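Local coordinates for intracellular sulfur oxidation protein dsrF (PDB 2HY5), which is of uncertain function but could take part in the oxidation of intracellular sulfur, as a DsrF/TusC-family member of the DsrEFH complex, at residues 12-22 / 49-57; 69-80 / 96-104. All blocks are in the same frame, centred on the assembly; numbering follows the deposited sequence.

Interaction 1 (12-22 / 49-57); sequences NRKAPYGTIYA and YQLTRGQDT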
loop_
_atom_site.group_PDB
_atom_site.type_symbol
_atom_site.label_atom_id
_atom_site.label_comp_id
_atom_site.label_asym_id
_atom_site.label_seq_id
_atom_site.Cartn_x
_atom_site.Cartn_y
_atom_site.Cartn_z
ATOM N N ASN B 12 -5.915 2.990 -14.922
ATOM C CA ASN B 12 -4.577 3.190 -14.373
ATOM C C ASN B 12 -4.499 4.508 -13.611
ATOM O O ASN B 12 -4.651 5.574 -14.200
ATOM C CB ASN B 12 -3.551 3.188 -15.505
ATOM C CG ASN B 12 -3.377 1.822 -16.119
ATOM O OD1 ASN B 12 -3.121 0.845 -15.416
ATOM N ND2 ASN B 12 -3.511 1.743 -17.437
ATOM N N ARG B 13 -4.242 4.433 -12.309
ATOM C CA ARG B 13 -4.182 5.631 -11.481
ATOM C C ARG B 13 -2.925 5.782 -10.634
ATOM O O ARG B 13 -2.792 6.763 -9.903
ATOM C CB ARG B 13 -5.405 5.680 -10.558
ATOM C CG ARG B 13 -6.732 5.848 -11.285
ATOM C CD ARG B 13 -7.898 5.880 -10.298
ATOM N NE ARG B 13 -7.710 6.909 -9.278
ATOM C CZ ARG B 13 -7.586 6.657 -7.979
ATOM N NH1 ARG B 13 -7.633 5.407 -7.531
ATOM N NH2 ARG B 13 -7.404 7.654 -7.123
ATOM N N LYS B 14 -2.010 4.824 -10.720
ATOM C CA LYS B 14 -0.790 4.894 -9.921
ATOM C C LYS B 14 0.468 5.189 -10.730
ATOM O O LYS B 14 0.585 4.813 -11.897
ATOM C CB LYS B 14 -0.606 3.592 -9.135
ATOM C CG LYS B 14 -1.749 3.307 -8.171
ATOM C CD LYS B 14 -1.529 2.010 -7.418
ATOM C CE LYS B 14 -2.724 1.658 -6.542
ATOM N NZ LYS B 14 -2.993 2.688 -5.503
ATOM N N ALA B 15 1.401 5.898 -10.102
ATOM C CA ALA B 15 2.655 6.245 -10.750
ATOM C C ALA B 15 3.486 4.980 -10.890
ATOM O O ALA B 15 3.362 4.056 -10.089
ATOM C CB ALA B 15 3.412 7.284 -9.915
ATOM N N PRO B 16 4.345 4.921 -11.918
ATOM C CA PRO B 16 5.198 3.755 -12.155
ATOM C C PRO B 16 6.384 3.670 -11.192
ATOM O O PRO B 16 6.768 4.665 -10.570
ATOM C CB PRO B 16 5.634 3.953 -13.603
ATOM C CG PRO B 16 5.775 5.432 -13.687
ATOM C CD PRO B 16 4.528 5.928 -12.981
ATOM N N TYR B 17 6.926 2.460 -11.065
ATOM C CA TYR B 17 8.092 2.153 -10.237
ATOM C C TYR B 17 7.949 2.137 -8.719
ATOM O O TYR B 17 8.512 1.262 -8.066
ATOM C CB TYR B 17 9.255 3.059 -10.643
ATOM C CG TYR B 17 9.567 2.956 -12.110
ATOM C CD1 TYR B 17 9.322 4.026 -12.972
ATOM C CD2 TYR B 17 10.057 1.766 -12.657
ATOM C CE1 TYR B 17 9.551 3.913 -14.339
ATOM C CE2 TYR B 17 10.288 1.647 -14.025
ATOM C CZ TYR B 17 10.029 2.721 -14.858
ATOM O OH TYR B 17 10.225 2.594 -16.214
ATOM N N GLY B 18 7.217 3.092 -8.156
ATOM C CA GLY B 18 7.033 3.119 -6.709
ATOM C C GLY B 18 6.324 1.853 -6.256
ATOM O O GLY B 18 6.534 1.357 -5.141
ATOM N N THR B 19 5.462 1.346 -7.131
ATOM C CA THR B 19 4.720 0.114 -6.889
ATOM C C THR B 19 4.720 -0.660 -8.203
ATOM O O THR B 19 5.055 -0.120 -9.255
ATOM C CB THR B 19 3.255 0.370 -6.472
ATOM O OG1 THR B 19 2.611 1.205 -7.444
ATOM C CG2 THR B 19 3.190 1.029 -5.099
ATOM N N ILE B 20 4.327 -1.922 -8.147
ATOM C CA ILE B 20 4.329 -2.742 -9.341
ATOM C C ILE B 20 3.034 -2.644 -10.143
ATOM O O ILE B 20 2.960 -3.152 -11.257
ATOM C CB ILE B 20 4.585 -4.227 -8.968
ATOM C CG1 ILE B 20 5.019 -5.015 -10.205
ATOM C CG2 ILE B 20 3.329 -4.833 -8.359
ATOM C CD1 ILE B 20 5.467 -6.427 -9.905
ATOM N N TYR B 21 2.025 -1.976 -9.591
ATOM C CA TYR B 21 0.734 -1.870 -10.270
ATOM C C TYR B 21 0.775 -1.438 -11.736
ATOM O O TYR B 21 0.041 -1.983 -12.557
ATOM C CB TYR B 21 -0.205 -0.951 -9.480
ATOM C CG TYR B 21 -0.415 -1.414 -8.052
ATOM C CD1 TYR B 21 0.141 -0.715 -6.982
ATOM C CD2 TYR B 21 -1.130 -2.579 -7.774
ATOM C CE1 TYR B 21 -0.005 -1.161 -5.671
ATOM C CE2 TYR B 21 -1.283 -3.038 -6.461
ATOM C CZ TYR B 21 -0.717 -2.322 -5.416
ATOM O OH TYR B 21 -0.848 -2.764 -4.116
ATOM N N ALA B 22 1.624 -0.475 -12.074
ATOM C CA ALA B 22 1.710 -0.011 -13.456
ATOM C C ALA B 22 2.163 -1.127 -14.394
ATOM O O ALA B 22 1.556 -1.368 -15.440
ATOM C CB ALA B 22 2.672 1.176 -13.558
ATOM N N TYR B 49 1.345 9.627 -15.137
ATOM C CA TYR B 49 2.801 9.577 -15.035
ATOM C C TYR B 49 3.346 8.306 -15.682
ATOM O O TYR B 49 4.537 8.212 -15.993
ATOM C CB TYR B 49 3.224 9.636 -13.564
ATOM C CG TYR B 49 3.258 11.032 -12.979
ATOM C CD1 TYR B 49 2.746 11.287 -11.709
ATOM C CD2 TYR B 49 3.857 12.085 -13.670
ATOM C CE1 TYR B 49 2.829 12.550 -11.136
ATOM C CE2 TYR B 49 3.948 13.352 -13.111
ATOM C CZ TYR B 49 3.434 13.577 -11.843
ATOM O OH TYR B 49 3.550 14.821 -11.279
ATOM N N GLN B 50 2.480 7.315 -15.873
ATOM C CA GLN B 50 2.917 6.071 -16.495
ATOM C C GLN B 50 3.339 6.295 -17.945
ATOM O O GLN B 50 4.109 5.515 -18.507
ATOM C CB GLN B 50 1.795 5.031 -16.457
ATOM C CG GLN B 50 1.468 4.493 -15.075
ATOM C CD GLN B 50 0.431 3.383 -15.130
ATOM O OE1 GLN B 50 0.336 2.665 -16.124
ATOM N NE2 GLN B 50 -0.328 3.221 -14.056
ATOM N N LEU B 51 2.844 7.370 -18.548
ATOM C CA LEU B 51 3.155 7.655 -19.944
ATOM C C LEU B 51 4.214 8.714 -20.217
ATOM O O LEU B 51 4.336 9.169 -21.348
ATOM C CB LEU B 51 1.875 8.039 -20.693
ATOM C CG LEU B 51 0.769 6.984 -20.770
ATOM C CD1 LEU B 51 -0.417 7.553 -21.537
ATOM C CD2 LEU B 51 1.300 5.733 -21.453
ATOM N N THR B 52 4.982 9.111 -19.205
ATOM C CA THR B 52 6.010 10.122 -19.429
ATOM C C THR B 52 7.087 9.605 -20.375
ATOM O O THR B 52 7.406 8.415 -20.387
ATOM C CB THR B 52 6.685 10.569 -18.111
ATOM O OG1 THR B 52 7.294 9.439 -17.479
ATOM C CG2 THR B 52 5.665 11.193 -17.177
ATOM N N ARG B 53 7.643 10.509 -21.170
ATOM C CA ARG B 53 8.680 10.139 -22.119
ATOM C C ARG B 53 10.059 10.295 -21.487
ATOM O O ARG B 53 10.226 11.021 -20.507
ATOM C CB ARG B 53 8.577 11.018 -23.370
ATOM C CG ARG B 53 8.863 12.483 -23.109
ATOM C CD ARG B 53 8.352 13.397 -24.223
ATOM N NE ARG B 53 8.842 13.031 -25.549
ATOM C CZ ARG B 53 8.251 12.154 -26.357
ATOM N NH1 ARG B 53 7.137 11.542 -25.981
ATOM N NH2 ARG B 53 8.772 11.894 -27.549
ATOM N N GLY B 54 11.036 9.586 -22.036
ATOM C CA GLY B 54 12.400 9.689 -21.541
ATOM C C GLY B 54 12.752 9.066 -20.204
ATOM O O GLY B 54 13.681 9.519 -19.533
ATOM N N GLN B 55 12.025 8.032 -19.803
ATOM C CA GLN B 55 12.317 7.368 -18.543
ATOM C C GLN B 55 13.654 6.636 -18.666
ATOM O O GLN B 55 13.913 5.976 -19.672
ATOM C CB GLN B 55 11.198 6.382 -18.199
ATOM C CG GLN B 55 9.898 7.048 -17.779
ATOM C CD GLN B 55 8.769 6.053 -17.582
ATOM O OE1 GLN B 55 8.997 4.845 -17.512
ATOM N NE2 GLN B 55 7.545 6.558 -17.484
ATOM N N ASP B 56 14.503 6.779 -17.651
ATOM C CA ASP B 56 15.824 6.139 -17.609
ATOM C C ASP B 56 15.985 5.528 -16.218
ATOM O O ASP B 56 16.200 6.240 -15.239
ATOM C CB ASP B 56 16.920 7.177 -17.858
ATOM C CG ASP B 56 18.319 6.587 -17.776
ATOM O OD1 ASP B 56 19.288 7.319 -18.073
ATOM O OD2 ASP B 56 18.454 5.398 -17.414
ATOM N N THR B 57 15.908 4.203 -16.145
ATOM C CA THR B 57 15.973 3.492 -14.869
ATOM C C THR B 57 17.308 2.893 -14.430
ATOM O O THR B 57 17.352 2.165 -13.443
ATOM C CB THR B 57 14.954 2.352 -14.857
ATOM O OG1 THR B 57 15.316 1.397 -15.865
ATOM C CG2 THR B 57 13.556 2.890 -15.153
HETATM O O HOH W 1 -1.738 0.783 -13.360
HETATM O O HOH W 2 -0.116 0.189 -16.897
#

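Interaction 2 (69-80 / 96-104); sequences YRTLGDYEVRRI and DLVEIAFED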
loop_
_atom_site.group_PDB
_atom_site.type_symbol
_atom_site.label_atom_id
_atom_site.label_comp_id
_atom_site.label_asym_id
_atom_site.label_seq_id
_atom_site.Cartn_x
_atom_site.Cartn_y
_atom_site.Cartn_z
ATOM N N TYR B 69 4.566 0.292 -23.396
ATOM C CA TYR B 69 3.386 1.116 -23.669
ATOM C C TYR B 69 3.318 1.489 -25.145
ATOM O O TYR B 69 2.236 1.576 -25.718
ATOM C CB TYR B 69 3.399 2.417 -22.861
ATOM C CG TYR B 69 3.216 2.242 -21.370
ATOM C CD1 TYR B 69 4.312 2.199 -20.518
ATOM C CD2 TYR B 69 1.946 2.115 -20.817
ATOM C CE1 TYR B 69 4.152 2.034 -19.142
ATOM C CE2 TYR B 69 1.768 1.946 -19.446
ATOM C CZ TYR B 69 2.878 1.907 -18.614
ATOM O OH TYR B 69 2.710 1.728 -17.262
ATOM N N ARG B 70 4.473 1.717 -25.760
ATOM C CA ARG B 70 4.491 2.106 -27.166
ATOM C C ARG B 70 4.126 0.978 -28.125
ATOM O O ARG B 70 3.955 1.210 -29.324
ATOM C CB ARG B 70 5.856 2.699 -27.533
ATOM C CG ARG B 70 6.138 4.019 -26.819
ATOM C CD ARG B 70 7.285 4.781 -27.464
ATOM N NE ARG B 70 8.580 4.141 -27.247
ATOM C CZ ARG B 70 9.204 4.098 -26.074
ATOM N NH1 ARG B 70 8.652 4.655 -25.005
ATOM N NH2 ARG B 70 10.384 3.503 -25.973
ATOM N N THR B 71 3.984 -0.235 -27.598
ATOM C CA THR B 71 3.631 -1.387 -28.424
ATOM C C THR B 71 2.143 -1.721 -28.341
ATOM O O THR B 71 1.659 -2.587 -29.065
ATOM C CB THR B 71 4.410 -2.647 -27.997
ATOM O OG1 THR B 71 3.918 -3.112 -26.732
ATOM C CG2 THR B 71 5.890 -2.345 -27.884
ATOM N N LEU B 72 1.426 -1.036 -27.455
ATOM C CA LEU B 72 0.001 -1.287 -27.269
ATOM C C LEU B 72 -0.808 -1.318 -28.558
ATOM O O LEU B 72 -1.751 -2.099 -28.679
ATOM C CB LEU B 72 -0.599 -0.262 -26.304
ATOM C CG LEU B 72 -0.219 -0.446 -24.830
ATOM C CD1 LEU B 72 -0.836 0.660 -23.993
ATOM C CD2 LEU B 72 -0.703 -1.813 -24.346
ATOM N N GLY B 73 -0.447 -0.472 -29.518
ATOM C CA GLY B 73 -1.164 -0.459 -30.781
ATOM C C GLY B 73 -1.017 -1.792 -31.487
ATOM O O GLY B 73 -1.923 -2.241 -32.191
ATOM N N ASP B 74 0.130 -2.435 -31.294
ATOM C CA ASP B 74 0.386 -3.727 -31.913
ATOM C C ASP B 74 -0.515 -4.803 -31.315
ATOM O O ASP B 74 -0.716 -5.857 -31.916
ATOM C CB ASP B 74 1.858 -4.119 -31.740
ATOM C CG ASP B 74 2.801 -3.169 -32.456
ATOM O OD1 ASP B 74 2.620 -2.962 -33.675
ATOM O OD2 ASP B 74 3.724 -2.630 -31.806
ATOM N N TYR B 75 -1.056 -4.534 -30.129
ATOM C CA TYR B 75 -1.949 -5.478 -29.462
ATOM C C TYR B 75 -3.413 -5.079 -29.625
ATOM O O TYR B 75 -4.240 -5.342 -28.752
ATOM C CB TYR B 75 -1.611 -5.582 -27.973
ATOM C CG TYR B 75 -0.324 -6.316 -27.684
ATOM C CD1 TYR B 75 0.912 -5.702 -27.873
ATOM C CD2 TYR B 75 -0.344 -7.637 -27.237
ATOM C CE1 TYR B 75 2.103 -6.386 -27.622
ATOM C CE2 TYR B 75 0.833 -8.331 -26.985
ATOM C CZ TYR B 75 2.054 -7.701 -27.179
ATOM O OH TYR B 75 3.220 -8.388 -26.932
ATOM N N GLU B 76 -3.714 -4.433 -30.747
ATOM C CA GLU B 76 -5.073 -4.000 -31.068
ATOM C C GLU B 76 -5.696 -2.930 -30.182
ATOM O O GLU B 76 -6.886 -2.646 -30.312
ATOM C CB GLU B 76 -6.024 -5.204 -31.122
ATOM C CG GLU B 76 -6.174 -5.826 -32.502
ATOM C CD GLU B 76 -7.351 -6.783 -32.588
ATOM O OE1 GLU B 76 -7.638 -7.273 -33.701
ATOM O OE2 GLU B 76 -7.991 -7.041 -31.546
ATOM N N VAL B 77 -4.921 -2.341 -29.280
ATOM C CA VAL B 77 -5.475 -1.297 -28.431
ATOM C C VAL B 77 -5.514 0.002 -29.233
ATOM O O VAL B 77 -4.477 0.576 -29.565
ATOM C CB VAL B 77 -4.635 -1.086 -27.165
ATOM C CG1 VAL B 77 -5.349 -0.117 -26.241
ATOM C CG2 VAL B 77 -4.408 -2.421 -26.468
ATOM N N ARG B 78 -6.724 0.452 -29.546
ATOM C CA ARG B 78 -6.940 1.658 -30.335
ATOM C C ARG B 78 -7.344 2.840 -29.459
ATOM O O ARG B 78 -7.071 3.997 -29.796
ATOM C CB ARG B 78 -8.037 1.382 -31.371
ATOM C CG ARG B 78 -8.498 2.582 -32.185
ATOM C CD ARG B 78 -7.409 3.091 -33.110
ATOM N NE ARG B 78 -7.914 4.076 -34.061
ATOM C CZ ARG B 78 -8.704 3.789 -35.093
ATOM N NH1 ARG B 78 -9.086 2.539 -35.316
ATOM N NH2 ARG B 78 -9.114 4.756 -35.902
ATOM N N ARG B 79 -7.988 2.542 -28.334
ATOM C CA ARG B 79 -8.462 3.577 -27.425
ATOM C C ARG B 79 -7.638 3.741 -26.151
ATOM O O ARG B 79 -7.770 2.965 -25.207
ATOM C CB ARG B 79 -9.921 3.304 -27.051
ATOM C CG ARG B 79 -10.863 3.251 -28.237
ATOM C CD ARG B 79 -10.784 4.535 -29.049
ATOM N NE ARG B 79 -11.637 4.490 -30.234
ATOM C CZ ARG B 79 -11.693 5.448 -31.151
ATOM N NH1 ARG B 79 -10.943 6.534 -31.027
ATOM N NH2 ARG B 79 -12.501 5.322 -32.195
ATOM N N ILE B 80 -6.799 4.769 -26.137
ATOM C CA ILE B 80 -5.955 5.080 -24.990
ATOM C C ILE B 80 -6.280 6.520 -24.609
ATOM O O ILE B 80 -6.093 7.435 -25.406
ATOM C CB ILE B 80 -4.465 4.937 -25.351
ATOM C CG1 ILE B 80 -4.172 3.475 -25.701
ATOM C CG2 ILE B 80 -3.595 5.400 -24.193
ATOM C CD1 ILE B 80 -2.735 3.208 -26.092
ATOM N N ASP B 96 4.682 15.915 -22.974
ATOM C CA ASP B 96 5.480 15.198 -21.982
ATOM C C ASP B 96 5.240 13.696 -22.029
ATOM O O ASP B 96 5.927 12.925 -21.352
ATOM C CB ASP B 96 5.148 15.691 -20.570
ATOM C CG ASP B 96 5.630 17.103 -20.312
ATOM O OD1 ASP B 96 4.776 17.989 -20.092
ATOM O OD2 ASP B 96 6.861 17.320 -20.324
ATOM N N LEU B 97 4.265 13.280 -22.827
ATOM C CA LEU B 97 3.915 11.870 -22.920
ATOM C C LEU B 97 4.456 11.194 -24.167
ATOM O O LEU B 97 4.762 11.848 -25.166
ATOM C CB LEU B 97 2.394 11.720 -22.880
ATOM C CG LEU B 97 1.716 12.504 -21.754
ATOM C CD1 LEU B 97 0.212 12.372 -21.876
ATOM C CD2 LEU B 97 2.203 12.001 -20.400
ATOM N N VAL B 98 4.572 9.875 -24.101
ATOM C CA VAL B 98 5.059 9.106 -25.229
ATOM C C VAL B 98 3.950 9.000 -26.266
ATOM O O VAL B 98 2.765 9.168 -25.954
ATOM C CB VAL B 98 5.460 7.670 -24.816
ATOM C CG1 VAL B 98 6.573 7.712 -23.775
ATOM C CG2 VAL B 98 4.243 6.922 -24.280
ATOM N N GLU B 99 4.342 8.742 -27.504
ATOM C CA GLU B 99 3.377 8.574 -28.575
ATOM C C GLU B 99 3.195 7.076 -28.740
ATOM O O GLU B 99 4.148 6.312 -28.597
ATOM C CB GLU B 99 3.902 9.187 -29.875
ATOM C CG GLU B 99 4.072 10.693 -29.821
ATOM C CD GLU B 99 4.505 11.274 -31.151
ATOM O OE1 GLU B 99 5.613 10.935 -31.617
ATOM O OE2 GLU B 99 3.734 12.067 -31.733
ATOM N N ILE B 100 1.968 6.658 -29.021
ATOM C CA ILE B 100 1.674 5.247 -29.210
ATOM C C ILE B 100 1.045 5.083 -30.586
ATOM O O ILE B 100 -0.082 5.532 -30.828
ATOM C CB ILE B 100 0.716 4.736 -28.115
ATOM C CG1 ILE B 100 1.389 4.879 -26.747
ATOM C CG2 ILE B 100 0.322 3.288 -28.393
ATOM C CD1 ILE B 100 0.512 4.450 -25.573
ATOM N N ALA B 101 1.786 4.443 -31.487
ATOM C CA ALA B 101 1.331 4.229 -32.856
ATOM C C ALA B 101 0.298 3.121 -32.989
ATOM O O ALA B 101 0.195 2.239 -32.138
ATOM C CB ALA B 101 2.527 3.929 -33.754
ATOM N N PHE B 102 -0.466 3.179 -34.071
ATOM C CA PHE B 102 -1.488 2.179 -34.346
ATOM C C PHE B 102 -1.614 1.987 -35.845
ATOM O O PHE B 102 -1.795 2.949 -36.590
ATOM C CB PHE B 102 -2.843 2.610 -33.769
ATOM C CG PHE B 102 -3.976 1.663 -34.091
ATOM C CD1 PHE B 102 -4.664 1.758 -35.296
ATOM C CD2 PHE B 102 -4.340 0.663 -33.192
ATOM C CE1 PHE B 102 -5.698 0.874 -35.605
ATOM C CE2 PHE B 102 -5.372 -0.227 -33.489
ATOM C CZ PHE B 102 -6.053 -0.121 -34.700
ATOM N N GLU B 103 -1.505 0.742 -36.289
ATOM C CA GLU B 103 -1.638 0.448 -37.703
ATOM C C GLU B 103 -2.420 -0.840 -37.884
ATOM O O GLU B 103 -2.251 -1.799 -37.127
ATOM C CB GLU B 103 -0.267 0.326 -38.374
ATOM C CG GLU B 103 0.498 -0.941 -38.042
ATOM C CD GLU B 103 1.714 -1.127 -38.929
ATOM O OE1 GLU B 103 2.413 -2.152 -38.774
ATOM O OE2 GLU B 103 1.971 -0.251 -39.781
ATOM N N ASP B 104 -3.294 -0.840 -38.883
ATOM C CA ASP B 104 -4.111 -2.001 -39.201
ATOM C C ASP B 104 -3.942 -2.235 -40.695
ATOM O O ASP B 104 -4.372 -1.425 -41.517
ATOM C CB ASP B 104 -5.578 -1.729 -38.866
ATOM C CG ASP B 104 -6.464 -2.939 -39.095
ATOM O OD1 ASP B 104 -6.561 -3.396 -40.253
ATOM O OD2 ASP B 104 -7.061 -3.432 -38.116
HETATM O O HOH W 3 1.804 0.692 -30.821
HETATM O O HOH W 4 4.412 3.443 -30.973
#

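Interaction 1 (12-22 / 49-57)
Gln-50 drives its amide into the bend where the chain leaves strand 7-12 and turns back toward helix 21-32, and there the packing is tight. Its chain is extended beyond CG (chi2 -175°), long enough for NE2 to reach Lys-14 O at 2.8 Å. The bond is nearly straight, 161° at the hydrogen, and lies in the carbonyl plane. The methyl of Ala-22 sits against the amide carbon, CB to Gln-50 CD 3.5 Å; the small alanine side chain lets the amide lie close to the first residues of the helix. Asn-12 crosses the glutamine at about a right angle, its CB 3.5 Å from Gln-50 NE2. One water joins Gln-50 NE2 to Asn-12 OD1, while a second lies between Gln-50 OE1 and Ala-22 O. Pro-16 lays its ring against the start of the other segment, CD 4.0 Å from Tyr-49 CB.

Farther out the two segments diverge, and the contact thins to a phenol reaching across. Tyr-17 OH donates to Gln-55 OE1 at 2.9 Å, tilted 26° from the carbonyl plane, and the methyl CG2 of Thr-57 lies 3.5 Å from the same hydroxyl oxygen. Gln-55 is partly exposed, but its NE2 is bonded to Thr-52 OG1 at 2.9 Å, which helps to fix the amide's rotation, with OE1 turned to the tyrosine. Ala-68 of the DsrH chain packs on both Tyr-17 and Gln-55. Two glutamine amides, each donor and acceptor at once, thus satisfy a backbone carbonyl and a phenol where two irregular loops meet.

Interaction 2 (69-80 / 96-104)
Phe-102 and Arg-78 meet ring face to methylene. The arginine chain crosses the phenylalanine at about a right angle and sets CD over the middle of the ring, 3.6 Å from its centroid and 4° off the normal, a CH-pi contact. The bend at chi2 (67°) folds the aliphatic chain across the ring, while the guanidinium lies obliquely near Phe-102 CE1, its plane 30° from that of the ring. Arginine suits this partly exposed place because its methylenes can cover an aromatic face while the guanidinium extends beyond, with a long, weak ion pair to Glu-109. The other segment's backbone borders the ring too: Glu-76 O approaches its edge, and Val-77 O lies 3.6 Å from Phe-102 CD2 without any hydrogen-bond partner, a buried carbonyl left to an aromatic C-H neighbour.

Ile-100 is the second anchor. Its CG1 branch, anti to the carbonyl carbon, carries CD1 to Ile-80 CD1 at 3.5 Å, and the two isoleucines cross at about a right angle; CG2 meets Leu-72 CB at 4.2 Å. Between these anchors Gly-73 brings its CA within 3.3 Å of Ala-101 O in a CA-H...O contact, and the absence of a side chain lets the backbones come this close. Two waters complete the seam: both donate to Arg-70 O, one also donating to Ala-101 O and the other accepting from Ala-101 N. Arg-70, which is exposed, runs its CG past Glu-99 O.

On the far side of the 69-80 segment, Leu-72 packs on Leu-26 and Val-29 of helix 21-32. Ile-80 touches Phe-43 of strand 38-43, and both Ile-80 and Ile-100 rest on Val-115 of strand 115-118, so the contact lies against the parallel sheet beside that helix.

How the interactions relate
Interactions 1 and 2 follow one another along the chain, their centres about 16 Å apart, yet they are joined directly. Tyr-69 OH of interaction 2 probably hydrogen-bonds Gln-50 OE1 of interaction 1 at 2.8 Å, so a tyrosine from one contact helps to hold the amide around which the other is organised. A second tie is backbone to backbone: Leu-51 O and Val-98 N, 2.9 Å apart, probably bond and link segment 49-57 to segment 96-104. Interaction 1 includes the first residues of helix 21-32, while Tyr-69 and Tyr-75 of interaction 2 pack along the same helix. The DsrH chain touches both, broadly at interaction 1 and at interaction 2 through its own Arg-75, which pairs with Asp-96.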